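Phytanoyl-CoA dioxygenase (Streptomyces malaysiense, PDB 6ZYL) hydroxylates the beta position of a residue in the peptide thioholgamide and probably uses non-heme iron and 2-oxoglutarate to do so. Local coordinates at residues 73-82 with 276-287. Sequence-based numbering, arbitrary orientation.
Sequences YAAFPKIHLV and LNDFYSAVTRRQ
F279 reaches from helix 273-295 into the bend of loop 73-82; with CG anti to the backbone N (chi1 174°), the ring is carried off the helix and its edge meets K78 O and Y73 O. V82 CG1 presses on its base, 3.3 Å from F279 CB. Beside it V283 spreads its two methyls: CG1 sits over one face of the Y73 ring in a CH-pi contact, 3.8 Å from the centroid, and CG2 packs 3.8 Å from K78 CG. L81 CD1 meets A282 CB at 3.7 Å. Unlike this buried part, partly exposed Y73, F76 and Q287 form the more open side, though Q287 CG still lies 3.6 Å from Y73 CE1 and the amide meets the F76 ring edge, NE2 in its plane. Cutting Q287 back to an alanine would probably uncover the outer Y73 ring and leave that F76 edge without its neighbour. At the buried polar end, K78 NZ and R286 NH2, not bonded to each other, both donate to W110 O; K78 also pairs with E264 and R286 with D248. The contact joins the C-terminal helix to the loop between helices 68-72 and 84-90, which backbone hydrogen bonds of A75 with L114 and P77 with T112 tie to strand 107-117.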
ATOM      1  N   TYR A  73      -1.402   2.657  15.521  1.00 23.82           N
ATOM      2  CA  TYR A  73      -1.675   2.103  14.200  1.00 23.05           C
ATOM      3  C   TYR A  73      -2.234   3.168  13.262  1.00 23.10           C
ATOM      4  O   TYR A  73      -3.084   2.897  12.411  1.00 23.18           O
ATOM      5  CB  TYR A  73      -2.623   0.914  14.316  1.00 22.62           C
ATOM      6  CG  TYR A  73      -1.987  -0.254  15.034  1.00 23.26           C
ATOM      7  CD1 TYR A  73      -1.149  -1.130  14.359  1.00 21.98           C
ATOM      8  CD2 TYR A  73      -2.204  -0.467  16.390  1.00 24.00           C
ATOM      9  CE1 TYR A  73      -0.554  -2.193  15.008  1.00 24.84           C
ATOM     10  CE2 TYR A  73      -1.611  -1.531  17.050  1.00 22.77           C
ATOM     11  CZ  TYR A  73      -0.786  -2.388  16.352  1.00 25.31           C
ATOM     12  OH  TYR A  73      -0.192  -3.448  16.993  1.00 29.06           O
ATOM     13  N   ALA A  74      -1.735   4.396  13.401  1.00 24.79           N
ATOM     14  CA  ALA A  74      -2.227   5.493  12.579  1.00 24.04           C
ATOM     15  C   ALA A  74      -1.883   5.301  11.108  1.00 22.21           C
ATOM     16  O   ALA A  74      -2.665   5.699  10.237  1.00 25.29           O
ATOM     17  CB  ALA A  74      -1.656   6.820  13.083  1.00 26.71           C
ATOM     18  N   ALA A  75      -0.739   4.689  10.808  1.00 22.76           N
ATOM     19  CA  ALA A  75      -0.221   4.626   9.449  1.00 25.41           C
ATOM     20  C   ALA A  75      -0.398   3.264   8.793  1.00 24.47           C
ATOM     21  O   ALA A  75      -0.019   3.100   7.628  1.00 23.96           O
ATOM     22  CB  ALA A  75       1.266   5.000   9.440  1.00 20.62           C
ATOM     23  N   PHE A  76      -0.953   2.289   9.502  1.00 21.33           N
ATOM     24  CA  PHE A  76      -1.107   0.938   8.975  1.00 23.93           C
ATOM     25  C   PHE A  76      -1.894   0.103   9.983  1.00 21.24           C
ATOM     26  O   PHE A  76      -1.918   0.447  11.165  1.00 23.75           O
ATOM     27  CB  PHE A  76       0.254   0.292   8.729  1.00 22.75           C
ATOM     28  CG  PHE A  76       0.924  -0.175   9.988  1.00 28.31           C
ATOM     29  CD1 PHE A  76       1.620   0.719  10.780  1.00 29.86           C
ATOM     30  CD2 PHE A  76       0.842  -1.500  10.390  1.00 25.55           C
ATOM     31  CE1 PHE A  76       2.233   0.306  11.943  1.00 33.21           C
ATOM     32  CE2 PHE A  76       1.453  -1.921  11.557  1.00 26.73           C
ATOM     33  CZ  PHE A  76       2.150  -1.015  12.335  1.00 31.04           C
ATOM     34  N   PRO A  77      -2.546  -0.997   9.577  1.00 20.85           N
ATOM     35  CA  PRO A  77      -2.710  -1.476   8.204  1.00 19.85           C
ATOM     36  C   PRO A  77      -4.137  -1.355   7.688  1.00 18.52           C
ATOM     37  O   PRO A  77      -4.463  -1.936   6.648  1.00 19.72           O
ATOM     38  CB  PRO A  77      -2.308  -2.947   8.314  1.00 23.13           C
ATOM     39  CG  PRO A  77      -2.815  -3.340   9.713  1.00 20.18           C
ATOM     40  CD  PRO A  77      -2.880  -2.052  10.554  1.00 23.35           C
ATOM     41  N   LYS A  78      -4.979  -0.618   8.408  1.00 18.47           N
ATOM     42  CA  LYS A  78      -6.405  -0.562   8.103  1.00 23.64           C
ATOM     43  C   LYS A  78      -6.933   0.864   8.224  1.00 22.02           C
ATOM     44  O   LYS A  78      -7.994   1.114   8.797  1.00 19.52           O
ATOM     45  CB  LYS A  78      -7.186  -1.499   9.024  1.00 21.86           C
ATOM     46  CG  LYS A  78      -6.725  -2.946   9.007  1.00 22.06           C
ATOM     47  CD  LYS A  78      -7.231  -3.677   7.771  1.00 18.75           C
ATOM     48  CE  LYS A  78      -6.755  -5.122   7.755  1.00 19.89           C
ATOM     49  NZ  LYS A  78      -7.451  -5.936   6.719  1.00 21.42           N
ATOM     50  N   ILE A  79      -6.196   1.824   7.666  1.00 22.41           N
ATOM     51  CA  ILE A  79      -6.637   3.215   7.732  1.00 21.20           C
ATOM     52  C   ILE A  79      -8.030   3.355   7.130  1.00 20.71           C
ATOM     53  O   ILE A  79      -8.882   4.083   7.654  1.00 21.87           O
ATOM     54  CB  ILE A  79      -5.629   4.136   7.021  1.00 24.05           C
ATOM     55  CG1 ILE A  79      -4.212   3.905   7.542  1.00 21.64           C
ATOM     56  CG2 ILE A  79      -6.024   5.600   7.204  1.00 24.81           C
ATOM     57  CD1 ILE A  79      -3.137   4.610   6.723  1.00 23.03           C
ATOM     58  N   HIS A  80      -8.286   2.646   6.030  1.00 21.56           N
ATOM     59  CA  HIS A  80      -9.541   2.773   5.303  1.00 21.70           C
ATOM     60  C   HIS A  80     -10.753   2.310   6.098  1.00 23.39           C
ATOM     61  O   HIS A  80     -11.882   2.562   5.666  1.00 25.01           O
ATOM     62  CB  HIS A  80      -9.457   1.977   3.998  1.00 21.18           C
ATOM     63  CG  HIS A  80      -9.116   0.530   4.193  1.00 22.07           C
ATOM     64  ND1 HIS A  80      -7.871   0.108   4.610  1.00 21.01           N
ATOM     65  CD2 HIS A  80      -9.855  -0.591   4.024  1.00 22.82           C
ATOM     66  CE1 HIS A  80      -7.860  -1.210   4.693  1.00 23.01           C
ATOM     67  NE2 HIS A  80      -9.050  -1.660   4.342  1.00 24.82           N
ATOM     68  N   LEU A  81     -10.559   1.637   7.229  1.00 22.60           N
ATOM     69  CA  LEU A  81     -11.687   1.185   8.032  1.00 22.76           C
ATOM     70  C   LEU A  81     -12.156   2.231   9.039  1.00 22.46           C
ATOM     71  O   LEU A  81     -13.249   2.071   9.598  1.00 26.03           O
ATOM     72  CB  LEU A  81     -11.327  -0.106   8.773  1.00 21.92           C
ATOM     73  CG  LEU A  81     -11.008  -1.337   7.920  1.00 21.53           C
ATOM     74  CD1 LEU A  81     -10.868  -2.577   8.809  1.00 24.47           C
ATOM     75  CD2 LEU A  81     -12.057  -1.575   6.847  1.00 24.25           C
ATOM     76  N   VAL A  82     -11.382   3.283   9.271  1.00 22.79           N
ATOM     77  CA  VAL A  82     -11.762   4.312  10.245  1.00 23.99           C
ATOM     78  C   VAL A  82     -11.759   5.718   9.673  1.00 27.01           C
ATOM     79  O   VAL A  82     -12.414   6.608  10.252  1.00 29.27           O
ATOM     80  CB  VAL A  82     -10.841   4.245  11.482  1.00 31.64           C
ATOM     81  CG1 VAL A  82     -11.062   2.957  12.248  1.00 31.54           C
ATOM     82  CG2 VAL A  82      -9.382   4.395  11.069  1.00 25.52           C
ATOM     83  N   LEU A 276     -14.556   1.909  14.812  1.00 30.30           N
ATOM     84  CA  LEU A 276     -13.443   1.705  15.731  1.00 30.49           C
ATOM     85  C   LEU A 276     -13.403   0.266  16.230  1.00 27.29           C
ATOM     86  O   LEU A 276     -12.331  -0.346  16.299  1.00 26.92           O
ATOM     87  CB  LEU A 276     -13.550   2.667  16.912  1.00 33.79           C
ATOM     88  CG  LEU A 276     -13.263   4.145  16.656  1.00 36.15           C
ATOM     89  CD1 LEU A 276     -13.479   4.938  17.945  1.00 35.05           C
ATOM     90  CD2 LEU A 276     -11.857   4.348  16.131  1.00 37.36           C
ATOM     91  N   ASN A 277     -14.565  -0.289  16.588  1.00 27.90           N
ATOM     92  CA  ASN A 277     -14.602  -1.658  17.093  1.00 28.58           C
ATOM     93  C   ASN A 277     -14.162  -2.649  16.026  1.00 28.51           C
ATOM     94  O   ASN A 277     -13.377  -3.565  16.303  1.00 28.11           O
ATOM     95  CB  ASN A 277     -16.007  -1.993  17.594  1.00 31.28           C
ATOM     96  CG  ASN A 277     -16.408  -1.167  18.801  1.00 32.75           C
ATOM     97  OD1 ASN A 277     -15.559  -0.607  19.496  1.00 35.85           O
ATOM     98  ND2 ASN A 277     -17.708  -1.084  19.056  1.00 38.73           N
ATOM     99  N   ASP A 278     -14.659  -2.488  14.797  1.00 29.09           N
ATOM    100  CA  ASP A 278     -14.209  -3.343  13.705  1.00 31.86           C
ATOM    101  C   ASP A 278     -12.733  -3.123  13.400  1.00 28.01           C
ATOM    102  O   ASP A 278     -12.032  -4.065  13.014  1.00 26.69           O
ATOM    103  CB  ASP A 278     -15.046  -3.085  12.452  1.00 39.29           C
ATOM    104  CG  ASP A 278     -16.482  -3.543  12.603  1.00 46.28           C
ATOM    105  OD1 ASP A 278     -16.752  -4.403  13.468  1.00 47.60           O
ATOM    106  OD2 ASP A 278     -17.344  -3.040  11.854  1.00 57.97           O
ATOM    107  N   PHE A 279     -12.253  -1.886  13.561  1.00 27.81           N
ATOM    108  CA  PHE A 279     -10.840  -1.583  13.351  1.00 27.08           C
ATOM    109  C   PHE A 279      -9.969  -2.345  14.341  1.00 24.80           C
ATOM    110  O   PHE A 279      -9.026  -3.044  13.948  1.00 20.76           O
ATOM    111  CB  PHE A 279     -10.636  -0.068  13.468  1.00 25.24           C
ATOM    112  CG  PHE A 279      -9.203   0.369  13.413  1.00 26.05           C
ATOM    113  CD1 PHE A 279      -8.591   0.635  12.199  1.00 26.40           C
ATOM    114  CD2 PHE A 279      -8.473   0.540  14.577  1.00 27.23           C
ATOM    115  CE1 PHE A 279      -7.273   1.047  12.147  1.00 25.60           C
ATOM    116  CE2 PHE A 279      -7.155   0.950  14.532  1.00 27.78           C
ATOM    117  CZ  PHE A 279      -6.555   1.207  13.317  1.00 25.00           C
ATOM    118  N   TYR A 280     -10.277  -2.234  15.636  1.00 25.02           N
ATOM    119  CA  TYR A 280      -9.532  -2.984  16.642  1.00 24.62           C
ATOM    120  C   TYR A 280      -9.500  -4.469  16.301  1.00 25.28           C
ATOM    121  O   TYR A 280      -8.451  -5.119  16.381  1.00 24.45           O
ATOM    122  CB  TYR A 280     -10.156  -2.776  18.023  1.00 23.84           C
ATOM    123  CG  TYR A 280     -10.225  -1.337  18.476  1.00 22.24           C
ATOM    124  CD1 TYR A 280      -9.243  -0.424  18.113  1.00 24.72           C
ATOM    125  CD2 TYR A 280     -11.270  -0.892  19.274  1.00 25.26           C
ATOM    126  CE1 TYR A 280      -9.303   0.893  18.528  1.00 27.16           C
ATOM    127  CE2 TYR A 280     -11.338   0.423  19.694  1.00 29.98           C
ATOM    128  CZ  TYR A 280     -10.351   1.311  19.319  1.00 31.28           C
ATOM    129  OH  TYR A 280     -10.416   2.622  19.735  1.00 35.11           O
ATOM    130  N   SER A 281     -10.651  -5.022  15.917  1.00 23.64           N
ATOM    131  CA  SER A 281     -10.722  -6.444  15.598  1.00 25.28           C
ATOM    132  C   SER A 281      -9.881  -6.775  14.371  1.00 23.77           C
ATOM    133  O   SER A 281      -9.131  -7.758  14.363  1.00 23.68           O
ATOM    134  CB  SER A 281     -12.182  -6.849  15.379  1.00 25.69           C
ATOM    135  OG  SER A 281     -12.299  -8.244  15.169  1.00 43.93           O
ATOM    136  N   ALA A 282      -9.988  -5.958  13.322  1.00 23.37           N
ATOM    137  CA  ALA A 282      -9.285  -6.263  12.080  1.00 23.86           C
ATOM    138  C   ALA A 282      -7.778  -6.095  12.235  1.00 18.80           C
ATOM    139  O   ALA A 282      -7.002  -6.895  11.700  1.00 21.24           O
ATOM    140  CB  ALA A 282      -9.809  -5.376  10.950  1.00 21.55           C
ATOM    141  N   VAL A 283      -7.343  -5.061  12.957  1.00 20.83           N
ATOM    142  CA  VAL A 283      -5.910  -4.847  13.136  1.00 22.47           C
ATOM    143  C   VAL A 283      -5.322  -5.928  14.034  1.00 22.01           C
ATOM    144  O   VAL A 283      -4.244  -6.466  13.754  1.00 22.86           O
ATOM    145  CB  VAL A 283      -5.640  -3.438  13.696  1.00 22.45           C
ATOM    146  CG1 VAL A 283      -4.155  -3.259  13.988  1.00 22.05           C
ATOM    147  CG2 VAL A 283      -6.128  -2.378  12.721  1.00 23.60           C
ATOM    148  N   THR A 284      -6.013  -6.260  15.127  1.00 21.71           N
ATOM    149  CA  THR A 284      -5.560  -7.351  15.983  1.00 21.21           C
ATOM    150  C   THR A 284      -5.387  -8.632  15.175  1.00 19.92           C
ATOM    151  O   THR A 284      -4.376  -9.330  15.297  1.00 20.76           O
ATOM    152  CB  THR A 284      -6.553  -7.574  17.126  1.00 21.29           C
ATOM    153  OG1 THR A 284      -6.614  -6.408  17.956  1.00 23.28           O
ATOM    154  CG2 THR A 284      -6.138  -8.775  17.966  1.00 23.32           C
ATOM    155  N   ARG A 285      -6.376  -8.948  14.336  1.00 20.92           N
ATOM    156  CA  ARG A 285      -6.297 -10.130  13.484  1.00 22.07           C
ATOM    157  C   ARG A 285      -5.076 -10.069  12.577  1.00 20.95           C
ATOM    158  O   ARG A 285      -4.335 -11.050  12.446  1.00 24.18           O
ATOM    159  CB  ARG A 285      -7.582 -10.239  12.662  1.00 25.01           C
ATOM    160  CG  ARG A 285      -7.650 -11.394  11.686  1.00 25.53           C
ATOM    161  CD  ARG A 285      -8.971 -11.337  10.903  1.00 24.41           C
ATOM    162  NE  ARG A 285     -10.127 -11.384  11.796  1.00 26.94           N
ATOM    163  CZ  ARG A 285     -11.024 -10.412  11.930  1.00 28.11           C
ATOM    164  NH1 ARG A 285     -10.926  -9.297  11.218  1.00 22.57           N
ATOM    165  NH2 ARG A 285     -12.030 -10.559  12.781  1.00 26.03           N
ATOM    166  N   ARG A 286      -4.845  -8.918  11.946  1.00 23.08           N
ATOM    167  CA  ARG A 286      -3.736  -8.812  11.004  1.00 21.50           C
ATOM    168  C   ARG A 286      -2.393  -8.897  11.716  1.00 20.52           C
ATOM    169  O   ARG A 286      -1.486  -9.599  11.256  1.00 20.27           O
ATOM    170  CB  ARG A 286      -3.836  -7.505  10.217  1.00 21.87           C
ATOM    171  CG  ARG A 286      -2.656  -7.252   9.290  1.00 20.94           C
ATOM    172  CD  ARG A 286      -2.504  -8.364   8.257  1.00 18.44           C
ATOM    173  NE  ARG A 286      -3.745  -8.591   7.521  1.00 17.71           N
ATOM    174  CZ  ARG A 286      -4.212  -7.787   6.572  1.00 20.87           C
ATOM    175  NH1 ARG A 286      -3.536  -6.698   6.231  1.00 21.92           N
ATOM    176  NH2 ARG A 286      -5.355  -8.073   5.961  1.00 21.74           N
ATOM    177  N   GLN A 287      -2.238  -8.181  12.831  1.00 21.55           N
ATOM    178  CA  GLN A 287      -0.951  -8.179  13.518  1.00 22.53           C
ATOM    179  C   GLN A 287      -0.616  -9.551  14.087  1.00 24.62           C
ATOM    180  O   GLN A 287       0.563  -9.909  14.177  1.00 25.39           O
ATOM    181  CB  GLN A 287      -0.947  -7.115  14.615  1.00 22.57           C
ATOM    182  CG  GLN A 287      -1.046  -5.686  14.078  1.00 23.97           C
ATOM    183  CD  GLN A 287      -0.083  -5.410  12.928  1.00 27.75           C
ATOM    184  OE1 GLN A 287      -0.500  -5.226  11.782  1.00 29.16           O
ATOM    185  NE2 GLN A 287       1.208  -5.388  13.228  1.00 25.43           N
TER
HETATM  186  O   HOH W   1      -7.251  -8.064   9.099  1.00 20.61           O